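Local coordinates for protein catechol 1,2 dioxygenase (Acinetobacter radioresistens, PDB 2XSU) that probably catalyses the intradiol cleavage of catechol by dioxygen to cis,cis-muconate, using a ferric iron held by two tyrosines and two histidines, at residues E92-A97 with A299-E304; N243-E248 with V263-D268; T136-G141 with R278-P283; G101-T106 with F289-V294. The protein carries 1 engineered substitution. One frame throughout, in Å; residues are numbered along the deposited sequence.

Contact 1: E92-A97 with A299-E304; sequences EADAKA and AAPSSE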
loop_
_atom_site.group_PDB
_atom_site.type_symbol
_atom_site.label_atom_id
_atom_site.label_comp_id
_atom_site.label_asym_id
_atom_site.label_seq_id
_atom_site.Cartn_x
_atom_site.Cartn_y
_atom_site.Cartn_z
ATOM N N GLU A 92 6.959 14.936 22.080
ATOM C CA GLU A 92 7.323 16.355 21.925
ATOM C C GLU A 92 6.118 17.272 22.069
ATOM O O GLU A 92 6.239 18.360 22.691
ATOM C CB GLU A 92 8.058 16.597 20.600
ATOM C CG GLU A 92 8.692 17.987 20.500
ATOM C CD GLU A 92 10.016 18.158 21.268
ATOM O OE1 GLU A 92 10.467 17.245 21.992
ATOM O OE2 GLU A 92 10.620 19.248 21.140
ATOM N N ALA A 93 4.964 16.862 21.519
ATOM C CA ALA A 93 3.705 17.592 21.757
ATOM C C ALA A 93 3.369 17.676 23.250
ATOM O O ALA A 93 2.941 18.743 23.739
ATOM C CB ALA A 93 2.544 16.955 20.989
ATOM N N ASP A 94 3.590 16.579 23.990
ATOM C CA ASP A 94 3.290 16.563 25.427
ATOM C C ASP A 94 4.248 17.465 26.181
ATOM O O ASP A 94 3.817 18.216 27.077
ATOM C CB ASP A 94 3.370 15.148 26.007
ATOM C CG ASP A 94 2.138 14.301 25.700
ATOM O OD1 ASP A 94 1.126 14.744 25.097
ATOM O OD2 ASP A 94 2.233 13.104 26.031
ATOM N N ALA A 95 5.519 17.451 25.788
ATOM C CA ALA A 95 6.511 18.349 26.414
ATOM C C ALA A 95 6.095 19.806 26.231
ATOM O O ALA A 95 6.173 20.613 27.189
ATOM C CB ALA A 95 7.911 18.125 25.863
ATOM N N LYS A 96 5.668 20.159 25.022
ATOM C CA LYS A 96 5.275 21.554 24.734
ATOM C C LYS A 96 3.991 21.941 25.482
ATOM O O LYS A 96 3.706 23.131 25.676
ATOM C CB LYS A 96 5.152 21.784 23.230
ATOM C CG LYS A 96 6.519 21.871 22.553
ATOM C CD LYS A 96 6.451 21.755 21.031
ATOM C CE LYS A 96 7.847 21.711 20.419
ATOM N NZ LYS A 96 7.770 21.524 18.928
ATOM N N ALA A 97 3.225 20.941 25.909
ATOM C CA ALA A 97 2.048 21.176 26.763
ATOM C C ALA A 97 2.362 21.241 28.262
ATOM O O ALA A 97 1.469 21.514 29.084
ATOM C CB ALA A 97 0.968 20.092 26.469
ATOM N N ALA A 299 -6.001 21.358 28.925
ATOM C CA ALA A 299 -4.877 21.680 28.040
ATOM C C ALA A 299 -4.205 20.465 27.353
ATOM O O ALA A 299 -3.468 20.628 26.365
ATOM C CB ALA A 299 -3.827 22.483 28.822
ATOM N N ALA A 300 -4.432 19.262 27.881
ATOM C CA ALA A 300 -3.691 18.077 27.426
ATOM C C ALA A 300 -4.079 17.631 26.003
ATOM O O ALA A 300 -5.273 17.507 25.708
ATOM C CB ALA A 300 -3.879 16.916 28.419
ATOM N N PRO A 301 -3.074 17.401 25.121
ATOM C CA PRO A 301 -3.388 16.690 23.876
ATOM C C PRO A 301 -3.963 15.307 24.185
ATOM O O PRO A 301 -3.682 14.730 25.249
ATOM C CB PRO A 301 -2.024 16.534 23.190
ATOM C CG PRO A 301 -1.137 17.561 23.826
ATOM C CD PRO A 301 -1.644 17.753 25.217
ATOM N N SER A 302 -4.772 14.774 23.272
ATOM C CA SER A 302 -5.308 13.419 23.463
ATOM C C SER A 302 -4.160 12.401 23.477
ATOM O O SER A 302 -3.174 12.560 22.733
ATOM C CB SER A 302 -6.323 13.075 22.370
ATOM O OG SER A 302 -6.963 11.834 22.656
ATOM N N SER A 303 -4.266 11.386 24.344
ATOM C CA SER A 303 -3.299 10.276 24.335
ATOM C C SER A 303 -3.926 8.990 23.790
ATOM O O SER A 303 -3.312 7.905 23.857
ATOM C CB SER A 303 -2.698 10.052 25.724
ATOM O OG SER A 303 -3.697 9.619 26.635
ATOM N N GLU A 304 -5.138 9.132 23.249
ATOM C CA GLU A 304 -5.884 8.029 22.643
ATOM C C GLU A 304 -5.772 8.053 21.118
ATOM O O GLU A 304 -5.815 9.114 20.501
ATOM C CB GLU A 304 -7.345 8.114 23.045
ATOM C CG GLU A 304 -7.570 7.878 24.537
ATOM C CD GLU A 304 -9.003 8.118 24.979
ATOM O OE1 GLU A 304 -9.846 8.551 24.156
ATOM O OE2 GLU A 304 -9.285 7.887 26.170
#
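Pro301 presses its ring against the end region of helix 82-96, against Asp94 and Ala97. Followed outward from the backbone, the ring's carbons share one neighbour, Asp94 OD1, and CD adds the methyl of Ala97. Pro301 CB lies 4.1 Å from Asp94 OD1, a loose approach. CG, at the outer corner of the ring, comes closer to the same oxygen, with Pro301 CG 3.8 Å from Asp94 OD1, and it also faces the carbonyl O of Ala93 at 4.2 Å. CD closes the ring back to the nitrogen, and Pro301 CD lies 3.7 Å from Ala97 CB. The proline therefore bridges a carboxylate and an apolar methyl three residues later. No hydrogen bond joins the two segments directly; their touch is packing, and Arg236, bonded to both sides, ties them by a polar route.

Asp94 reaches the ring because its CG stands beside the backbone N (chi1 -78°), which swings OD1 toward the proline. The carboxylate is chiefly engaged by arginines: OD2 forms a salt bridge with Arg105 and OD1 one with Arg236, whose NH2 also bonds to Pro301 O. Ile99, in the loop following the helix, packs on Pro301 as well. The contact thus fastens the C-terminal end of helix 82-96 to the loop between strands 284-293 and 310-311, while Ala93 packs against His6, a tag residue, of the second subunit.

Contact 2: N243-E248 with V263-D268; sequences NIEGDE and VATATD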
loop_
_atom_site.group_PDB
_atom_site.type_symbol
_atom_site.label_atom_id
_atom_site.label_comp_id
_atom_site.label_asym_id
_atom_site.label_seq_id
_atom_site.Cartn_x
_atom_site.Cartn_y
_atom_site.Cartn_z
ATOM N N ASN A 243 9.994 -4.448 28.519
ATOM C CA ASN A 243 10.938 -5.411 27.972
ATOM C C ASN A 243 11.642 -6.057 29.139
ATOM O O ASN A 243 11.496 -5.604 30.291
ATOM C CB ASN A 243 11.985 -4.706 27.128
ATOM C CG ASN A 243 11.441 -4.230 25.836
ATOM O OD1 ASN A 243 11.166 -5.032 24.932
ATOM N ND2 ASN A 243 11.238 -2.924 25.730
ATOM N N ILE A 244 12.318 -7.168 28.852
ATOM C CA ILE A 244 12.940 -7.958 29.920
ATOM C C ILE A 244 14.440 -7.904 29.767
ATOM O O ILE A 244 14.984 -8.212 28.685
ATOM C CB ILE A 244 12.413 -9.411 29.885
ATOM C CG1 ILE A 244 10.893 -9.413 30.109
ATOM C CG2 ILE A 244 13.130 -10.271 30.955
ATOM C CD1 ILE A 244 10.233 -10.747 29.982
ATOM N N GLU A 245 15.113 -7.492 30.846
ATOM C CA GLU A 245 16.567 -7.385 30.879
ATOM C C GLU A 245 17.164 -8.754 30.569
ATOM O O GLU A 245 16.628 -9.785 30.992
ATOM C CB GLU A 245 17.013 -6.908 32.274
ATOM C CG GLU A 245 18.464 -6.510 32.369
ATOM C CD GLU A 245 18.852 -5.379 31.424
ATOM O OE1 GLU A 245 18.396 -4.239 31.617
ATOM O OE2 GLU A 245 19.655 -5.647 30.500
ATOM N N GLY A 246 18.239 -8.761 29.774
ATOM C CA GLY A 246 18.864 -10.046 29.402
ATOM C C GLY A 246 18.655 -10.507 27.971
ATOM O O GLY A 246 19.296 -11.472 27.530
ATOM N N ASP A 247 17.722 -9.863 27.276
ATOM C CA ASP A 247 17.397 -10.288 25.921
ATOM C C ASP A 247 18.478 -9.804 24.944
ATOM O O ASP A 247 18.918 -8.657 25.002
ATOM C CB ASP A 247 16.025 -9.722 25.514
ATOM C CG ASP A 247 15.429 -10.439 24.319
ATOM O OD1 ASP A 247 15.977 -10.317 23.209
ATOM O OD2 ASP A 247 14.391 -11.121 24.487
ATOM N N GLU A 248 18.877 -10.706 24.056
ATOM C CA GLU A 248 19.824 -10.402 22.973
ATOM C C GLU A 248 19.444 -9.122 22.222
ATOM O O GLU A 248 20.334 -8.350 21.817
ATOM C CB GLU A 248 19.866 -11.597 22.006
ATOM C CG GLU A 248 20.754 -11.418 20.815
ATOM C CD GLU A 248 20.747 -12.624 19.865
ATOM O OE1 GLU A 248 19.837 -13.498 19.934
ATOM O OE2 GLU A 248 21.657 -12.654 19.014
ATOM N N VAL A 263 12.257 -1.079 31.014
ATOM C CA VAL A 263 12.984 -2.362 31.092
ATOM C C VAL A 263 12.801 -2.942 32.496
ATOM O O VAL A 263 13.093 -2.281 33.504
ATOM C CB VAL A 263 14.482 -2.187 30.771
ATOM C CG1 VAL A 263 15.188 -3.545 30.786
ATOM C CG2 VAL A 263 14.643 -1.496 29.366
ATOM N N ALA A 264 12.291 -4.161 32.547
ATOM C CA ALA A 264 12.059 -4.869 33.790
ATOM C C ALA A 264 13.014 -6.051 33.940
ATOM O O ALA A 264 13.417 -6.685 32.963
ATOM C CB ALA A 264 10.601 -5.366 33.840
ATOM N N THR A 265 13.376 -6.339 35.186
ATOM C CA THR A 265 14.199 -7.501 35.516
ATOM C C THR A 265 13.306 -8.630 36.030
ATOM O O THR A 265 12.489 -8.426 36.951
ATOM C CB THR A 265 15.252 -7.108 36.575
ATOM O OG1 THR A 265 16.119 -6.105 36.020
ATOM C CG2 THR A 265 16.094 -8.305 36.973
ATOM N N ALA A 266 13.441 -9.800 35.430
ATOM C CA ALA A 266 12.678 -10.992 35.862
ATOM C C ALA A 266 13.455 -11.614 37.008
ATOM O O ALA A 266 14.587 -12.085 36.812
ATOM C CB ALA A 266 12.550 -11.962 34.717
ATOM N N THR A 267 12.871 -11.608 38.198
ATOM C CA THR A 267 13.507 -12.237 39.337
ATOM C C THR A 267 13.112 -13.714 39.425
ATOM O O THR A 267 12.057 -14.125 38.919
ATOM C CB THR A 267 13.191 -11.482 40.612
ATOM O OG1 THR A 267 11.819 -11.674 40.948
ATOM C CG2 THR A 267 13.452 -9.989 40.428
ATOM N N ASP A 268 13.979 -14.535 40.035
ATOM C CA ASP A 268 13.720 -15.971 40.145
ATOM C C ASP A 268 13.234 -16.259 41.554
ATOM O O ASP A 268 13.847 -15.798 42.522
ATOM C CB ASP A 268 14.998 -16.775 39.880
ATOM C CG ASP A 268 15.239 -17.032 38.398
ATOM O OD1 ASP A 268 14.580 -17.940 37.831
ATOM O OD2 ASP A 268 16.136 -16.372 37.819
#
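Ile244 and Ala264 sit side by side on adjacent parallel strands and direct their side chains to one face of the sheet, while Asn243 and Val263 direct theirs to the other. Two nearly straight backbone bonds fix this register: Ala264 N donates to Asn243 O at 2.8 Å, and Ala264 O accepts from Glu245 N, also at 2.8 Å. The same Ala264 O receives a CA-H contact from Ile244, so one carbonyl is approached by two successive residues of the partner strand.

On the Ile244 face, its CG2 branch stands anti to the backbone N and reaches forward to the methyl of Ala266, with CG2 and CB 4.2 Å apart. Beyond the paired residues Glu245 bends back over the neighbouring strand. Its CG is anti to the backbone N (chi1 -169°) and the chain folds at the next bond (chi2 59°), bringing OE1 to 3.4 Å from Val263 CG1; the two side chains cross at a slant. The CB of Glu245 meanwhile lies beside Thr265 OG1 at 3.9 Å. Immediately after the pairing, a type II turn from Ile244 to Asp247 carries the chain off the strand.

Strand 263-269 runs between strands 238-244 and 284-293. Ile287 of the latter packs against Ile244, Ala264 and Ala266, whereas Asn243 touches His225, an iron ligand on strand 221-231 at the other flank of strand 238-244.

Contact 3: T136-G141 with R278-P283; sequences TLIIEG and RELDKP
Ile138 lays its CD1 methyl against the aliphatic part of Arg278, 3.6 Å from CD, and over one face of the guanidinium. The isoleucine belongs to strand 136-145 of the mixed beta-sheet in the dioxygenase domain. The arginine directly follows helix 272-277, and next to it Glu279, with positive phi, marks a Schellman motif that turns the chain toward strand 284-293.

Beyond this apolar support Arg278 reaches Glu140, two residues further along the strand and on the same side as Ile138. The side chains approach from opposite directions and form a salt bridge, with Arg278 NH2 2.7 Å from Glu140 OE1. The oxygen lies near the guanidinium plane, at its edge, and is met on its syn side but 31° out of the carboxylate plane. The two flat groups are turned 46° against each other, consistent with a single direct bond, from NH2, rather than a two-pronged one. Glu140 CG lies between its own backbone N and carbonyl carbon (chi1 70°), from where the extended chain carries the carboxylate to the arginine. OE1 also bonds to His286 NE2 on strand 284-293, so two donors grip one oxygen.

Leu280, just past the turn, adds its CD1 methyl, 4.0 Å from Ile138 CD1 and 4.4 Å from Thr136 CG2; it also packs on Ile275 of helix 272-277. Two waters bridge the segments. One molecule accepts from Thr136 N and donates to Pro283 O. The other donates to Glu140 OE2 at 2.6 Å, and its weak second bond is with Arg278 NH1, 3.0 Å away.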
loop_
_atom_site.group_PDB
_atom_site.type_symbol
_atom_site.label_atom_id
_atom_site.label_comp_id
_atom_site.label_asym_id
_atom_site.label_seq_id
_atom_site.Cartn_x
_atom_site.Cartn_y
_atom_site.Cartn_z
ATOM N N THR A 136 6.869 -20.343 34.154
ATOM C CA THR A 136 5.770 -19.556 34.701
ATOM C C THR A 136 6.276 -18.148 35.064
ATOM O O THR A 136 7.406 -17.970 35.536
ATOM C CB THR A 136 5.233 -20.238 35.976
ATOM O OG1 THR A 136 4.634 -21.482 35.615
ATOM C CG2 THR A 136 4.188 -19.392 36.633
ATOM N N LEU A 137 5.454 -17.134 34.773
ATOM C CA LEU A 137 5.752 -15.738 35.113
ATOM C C LEU A 137 4.572 -15.139 35.858
ATOM O O LEU A 137 3.437 -15.259 35.397
ATOM C CB LEU A 137 5.985 -14.916 33.827
ATOM C CG LEU A 137 6.066 -13.398 33.989
ATOM C CD1 LEU A 137 7.269 -12.964 34.832
ATOM C CD2 LEU A 137 6.146 -12.759 32.593
ATOM N N ILE A 138 4.850 -14.502 36.994
ATOM C CA ILE A 138 3.880 -13.625 37.653
ATOM C C ILE A 138 4.297 -12.180 37.412
ATOM O O ILE A 138 5.476 -11.795 37.655
ATOM C CB ILE A 138 3.816 -13.891 39.167
ATOM C CG1 ILE A 138 3.159 -15.258 39.397
ATOM C CG2 ILE A 138 3.079 -12.730 39.880
ATOM C CD1 ILE A 138 3.164 -15.773 40.849
ATOM N N ILE A 139 3.347 -11.384 36.918
ATOM C CA ILE A 139 3.532 -9.950 36.767
ATOM C C ILE A 139 2.622 -9.273 37.743
ATOM O O ILE A 139 1.429 -9.618 37.828
ATOM C CB ILE A 139 3.096 -9.438 35.362
ATOM C CG1 ILE A 139 3.755 -10.276 34.271
ATOM C CG2 ILE A 139 3.401 -7.965 35.213
ATOM C CD1 ILE A 139 3.172 -10.004 32.871
ATOM N N GLU A 140 3.140 -8.310 38.492
ATOM C CA GLU A 140 2.260 -7.505 39.337
ATOM C C GLU A 140 2.685 -6.070 39.472
ATOM O O GLU A 140 3.851 -5.725 39.211
ATOM C CB GLU A 140 1.979 -8.140 40.690
ATOM C CG GLU A 140 3.103 -8.191 41.652
ATOM C CD GLU A 140 2.789 -9.150 42.830
ATOM O OE1 GLU A 140 3.720 -9.698 43.407
ATOM O OE2 GLU A 140 1.612 -9.368 43.170
ATOM N N GLY A 141 1.712 -5.227 39.787
ATOM C CA GLY A 141 1.973 -3.809 39.900
ATOM C C GLY A 141 0.826 -3.070 40.539
ATOM O O GLY A 141 -0.265 -3.617 40.698
ATOM N N ARG A 278 1.823 -18.833 46.528
ATOM C CA ARG A 278 1.303 -18.531 45.193
ATOM C C ARG A 278 0.485 -19.673 44.598
ATOM O O ARG A 278 -0.054 -19.544 43.491
ATOM C CB ARG A 278 2.463 -18.202 44.246
ATOM C CG ARG A 278 3.250 -16.965 44.621
ATOM C CD ARG A 278 2.450 -15.720 44.361
ATOM N NE ARG A 278 3.287 -14.528 44.407
ATOM C CZ ARG A 278 2.853 -13.295 44.167
ATOM N NH1 ARG A 278 1.582 -13.077 43.857
ATOM N NH2 ARG A 278 3.697 -12.278 44.250
ATOM N N GLU A 279 0.402 -20.784 45.337
ATOM C CA GLU A 279 -0.259 -22.017 44.899
ATOM C C GLU A 279 0.363 -22.594 43.634
ATOM O O GLU A 279 -0.337 -23.048 42.719
ATOM C CB GLU A 279 -1.779 -21.836 44.749
ATOM C CG GLU A 279 -2.478 -21.394 46.029
ATOM C CD GLU A 279 -3.996 -21.356 45.890
ATOM O OE1 GLU A 279 -4.637 -22.431 45.983
ATOM O OE2 GLU A 279 -4.548 -20.249 45.698
ATOM N N LEU A 280 1.693 -22.574 43.601
ATOM C CA LEU A 280 2.458 -23.148 42.505
ATOM C C LEU A 280 3.274 -24.326 43.033
ATOM O O LEU A 280 3.274 -24.570 44.243
ATOM C CB LEU A 280 3.351 -22.068 41.870
ATOM C CG LEU A 280 2.598 -20.852 41.296
ATOM C CD1 LEU A 280 3.552 -19.703 41.001
ATOM C CD2 LEU A 280 1.784 -21.207 40.046
ATOM N N ASP A 281 3.954 -25.047 42.138
ATOM C CA ASP A 281 4.708 -26.257 42.507
ATOM C C ASP A 281 6.200 -26.200 42.125
ATOM O O ASP A 281 7.005 -26.993 42.626
ATOM C CB ASP A 281 4.065 -27.509 41.891
ATOM C CG ASP A 281 3.991 -27.444 40.362
ATOM O OD1 ASP A 281 3.151 -26.674 39.839
ATOM O OD2 ASP A 281 4.757 -28.168 39.683
ATOM N N LYS A 282 6.555 -25.269 41.240
ATOM C CA LYS A 282 7.935 -25.123 40.749
ATOM C C LYS A 282 8.428 -23.668 40.899
ATOM O O LYS A 282 7.618 -22.766 41.107
ATOM C CB LYS A 282 8.032 -25.616 39.289
ATOM C CG LYS A 282 7.051 -24.978 38.291
ATOM C CD LYS A 282 7.155 -25.582 36.870
ATOM C CE LYS A 282 6.132 -26.702 36.639
ATOM N NZ LYS A 282 6.399 -27.573 35.426
ATOM N N PRO A 283 9.759 -23.434 40.843
ATOM C CA PRO A 283 10.202 -22.056 40.729
ATOM C C PRO A 283 9.525 -21.303 39.590
ATOM O O PRO A 283 9.150 -21.903 38.575
ATOM C CB PRO A 283 11.684 -22.215 40.437
ATOM C CG PRO A 283 12.069 -23.346 41.321
ATOM C CD PRO A 283 10.877 -24.309 41.252
HETATM O O HOH W 1 8.665 -21.796 36.060
HETATM O O HOH W 2 0.971 -10.552 45.407
#

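Contact 4: G101-T106 with F289-V294; sequences GGTPRT and FNVELV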
loop_
_atom_site.group_PDB
_atom_site.type_symbol
_atom_site.label_atom_id
_atom_site.label_comp_id
_atom_site.label_asym_id
_atom_site.label_seq_id
_atom_site.Cartn_x
_atom_site.Cartn_y
_atom_site.Cartn_z
ATOM N N GLY A 101 5.759 13.577 33.686
ATOM C CA GLY A 101 5.464 12.466 34.552
ATOM C C GLY A 101 4.702 11.392 33.810
ATOM O O GLY A 101 4.385 11.510 32.619
ATOM N N GLY A 102 4.411 10.326 34.528
ATOM C CA GLY A 102 3.733 9.212 33.936
ATOM C C GLY A 102 4.697 8.176 33.392
ATOM O O GLY A 102 5.832 8.472 32.973
ATOM N N THR A 103 4.233 6.940 33.392
ATOM C CA THR A 103 4.991 5.876 32.749
ATOM C C THR A 103 5.141 6.247 31.258
ATOM O O THR A 103 4.159 6.686 30.637
ATOM C CB THR A 103 4.233 4.558 32.937
ATOM O OG1 THR A 103 4.151 4.287 34.346
ATOM C CG2 THR A 103 4.994 3.397 32.271
ATOM N N PRO A 104 6.362 6.106 30.676
ATOM C CA PRO A 104 6.553 6.456 29.255
ATOM C C PRO A 104 5.698 5.602 28.304
ATOM O O PRO A 104 5.447 4.425 28.577
ATOM C CB PRO A 104 8.038 6.122 29.002
ATOM C CG PRO A 104 8.673 6.177 30.313
ATOM C CD PRO A 104 7.635 5.702 31.292
ATOM N N ARG A 105 5.289 6.199 27.193
ATOM C CA ARG A 105 4.632 5.476 26.106
ATOM C C ARG A 105 5.612 4.748 25.203
ATOM O O ARG A 105 6.772 5.149 25.083
ATOM C CB ARG A 105 3.791 6.444 25.262
ATOM C CG ARG A 105 4.638 7.508 24.543
ATOM C CD ARG A 105 3.916 8.218 23.386
ATOM N NE ARG A 105 2.637 8.818 23.735
ATOM C CZ ARG A 105 2.434 10.041 24.234
ATOM N NH1 ARG A 105 3.428 10.869 24.550
ATOM N NH2 ARG A 105 1.179 10.428 24.454
ATOM N N THR A 106 5.142 3.680 24.573
ATOM C CA THR A 106 5.829 3.151 23.398
ATOM C C THR A 106 4.838 2.515 22.422
ATOM O O THR A 106 3.609 2.683 22.591
ATOM C CB THR A 106 7.054 2.276 23.765
ATOM O OG1 THR A 106 7.896 2.165 22.611
ATOM C CG2 THR A 106 6.643 0.882 24.297
ATOM N N PHE A 289 5.820 -4.419 37.595
ATOM C CA PHE A 289 5.650 -3.301 36.693
ATOM C C PHE A 289 4.520 -2.380 37.197
ATOM O O PHE A 289 3.316 -2.641 36.975
ATOM C CB PHE A 289 5.397 -3.815 35.268
ATOM C CG PHE A 289 5.376 -2.720 34.219
ATOM C CD1 PHE A 289 6.549 -2.048 33.876
ATOM C CD2 PHE A 289 4.179 -2.393 33.557
ATOM C CE1 PHE A 289 6.534 -1.036 32.885
ATOM C CE2 PHE A 289 4.150 -1.379 32.582
ATOM C CZ PHE A 289 5.333 -0.704 32.253
ATOM N N ASN A 290 4.922 -1.324 37.903
ATOM C CA ASN A 290 3.998 -0.291 38.360
ATOM C C ASN A 290 3.725 0.695 37.248
ATOM O O ASN A 290 4.568 0.904 36.338
ATOM C CB ASN A 290 4.552 0.421 39.605
ATOM C CG ASN A 290 4.835 -0.537 40.722
ATOM O OD1 ASN A 290 4.009 -1.416 41.029
ATOM N ND2 ASN A 290 6.016 -0.416 41.321
ATOM N N VAL A 291 2.532 1.265 37.280
ATOM C CA VAL A 291 2.120 2.211 36.261
ATOM C C VAL A 291 1.667 3.505 36.916
ATOM O O VAL A 291 0.850 3.487 37.838
ATOM C CB VAL A 291 0.978 1.658 35.398
ATOM C CG1 VAL A 291 0.504 2.709 34.407
ATOM C CG2 VAL A 291 1.442 0.414 34.626
ATOM N N GLU A 292 2.196 4.613 36.421
ATOM C CA GLU A 292 1.771 5.942 36.861
ATOM C C GLU A 292 1.044 6.648 35.722
ATOM O O GLU A 292 1.594 6.830 34.617
ATOM C CB GLU A 292 3.003 6.735 37.307
ATOM C CG GLU A 292 2.785 8.179 37.678
ATOM C CD GLU A 292 4.097 8.851 38.093
ATOM O OE1 GLU A 292 4.616 8.527 39.186
ATOM O OE2 GLU A 292 4.626 9.672 37.306
ATOM N N LEU A 293 -0.195 7.042 35.989
ATOM C CA LEU A 293 -1.030 7.746 35.020
ATOM C C LEU A 293 -1.080 9.249 35.307
ATOM O O LEU A 293 -1.032 9.676 36.477
ATOM C CB LEU A 293 -2.461 7.178 35.020
ATOM C CG LEU A 293 -2.632 5.707 34.654
ATOM C CD1 LEU A 293 -4.114 5.313 34.781
ATOM C CD2 LEU A 293 -2.129 5.464 33.239
ATOM N N VAL A 294 -1.173 10.026 34.237
ATOM C CA VAL A 294 -1.246 11.493 34.318
ATOM C C VAL A 294 -2.722 11.906 34.291
ATOM O O VAL A 294 -3.513 11.357 33.528
ATOM C CB VAL A 294 -0.455 12.141 33.148
ATOM C CG1 VAL A 294 -0.572 13.674 33.158
ATOM C CG2 VAL A 294 1.029 11.717 33.192
HETATM O O HOH W 3 1.329 7.386 31.962
HETATM O O HOH W 4 6.303 3.617 35.537
#
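Thr103 docks on the backbone of Glu292 through two hydrogen bonds. Its OG1 accepts from Glu292 N at 2.9 Å in an almost straight bond (175°), and its own N donates to Glu292 O, also at 2.9 Å, in the carbonyl plane and on a lone pair. A loop that follows helix 82-96 thereby binds to strand 284-293 of the beta-sheet of the intradiol dioxygenase fold, with the threonine hydroxyl taking the place of a backbone acceptor. Thr103 OG1 stands beside its own backbone N (chi1 -62°), which lets side chain and main chain address the same residue.

The Glu292 side chain returns the grip. It runs out fully extended to CD, and OE2 accepts from Gly102 N at 2.9 Å through its anti lone pair. Gly102 also directs a CA-H contact at Glu292 O, and Val294 CG2 sits close against the preceding peptide, 3.4 Å from Gly101 O. Both glycines have positive phi, and the tight approach of Val294 at Gly102 suits a residue without a side chain.

Further out, the CG2 methyl of Thr103 meets the Phe289 ring obliquely, 4.1 Å from CZ. That ring also meets the rings of Tyr228 and Phe242, while Leu238 of strand 238-244 touches both Thr103 and Val291. A pair of waters spans the two segments. One donates to both Thr103 O and Glu292 O; the other lies 2.5 Å from Thr103 OG1 and donates a weak bond to Asn290 O.

Contacts 1 and 3 are surface contacts, whereas contacts 2 and 4 are partly buried. Contact 1 has only packing between its segments directly, its salt bridges going to arginines outside them; contact 2 rests on regular parallel strand bonds, contact 3 on an ion pair over an apolar patch, and contact 4 on threonine and glutamate bonding to main chain. Contacts 2, 3 and 4 all reach the same mixed sheet: strands 136-145 and 263-269 flank strand 284-293, and Glu140 O probably accepts a bond from Phe289 N between contacts 3 and 4. Contact 1 joins the others only through contact 4, by the Asp94-Arg105 salt bridge, linking helix 82-96 to the loop that docks on the sheet.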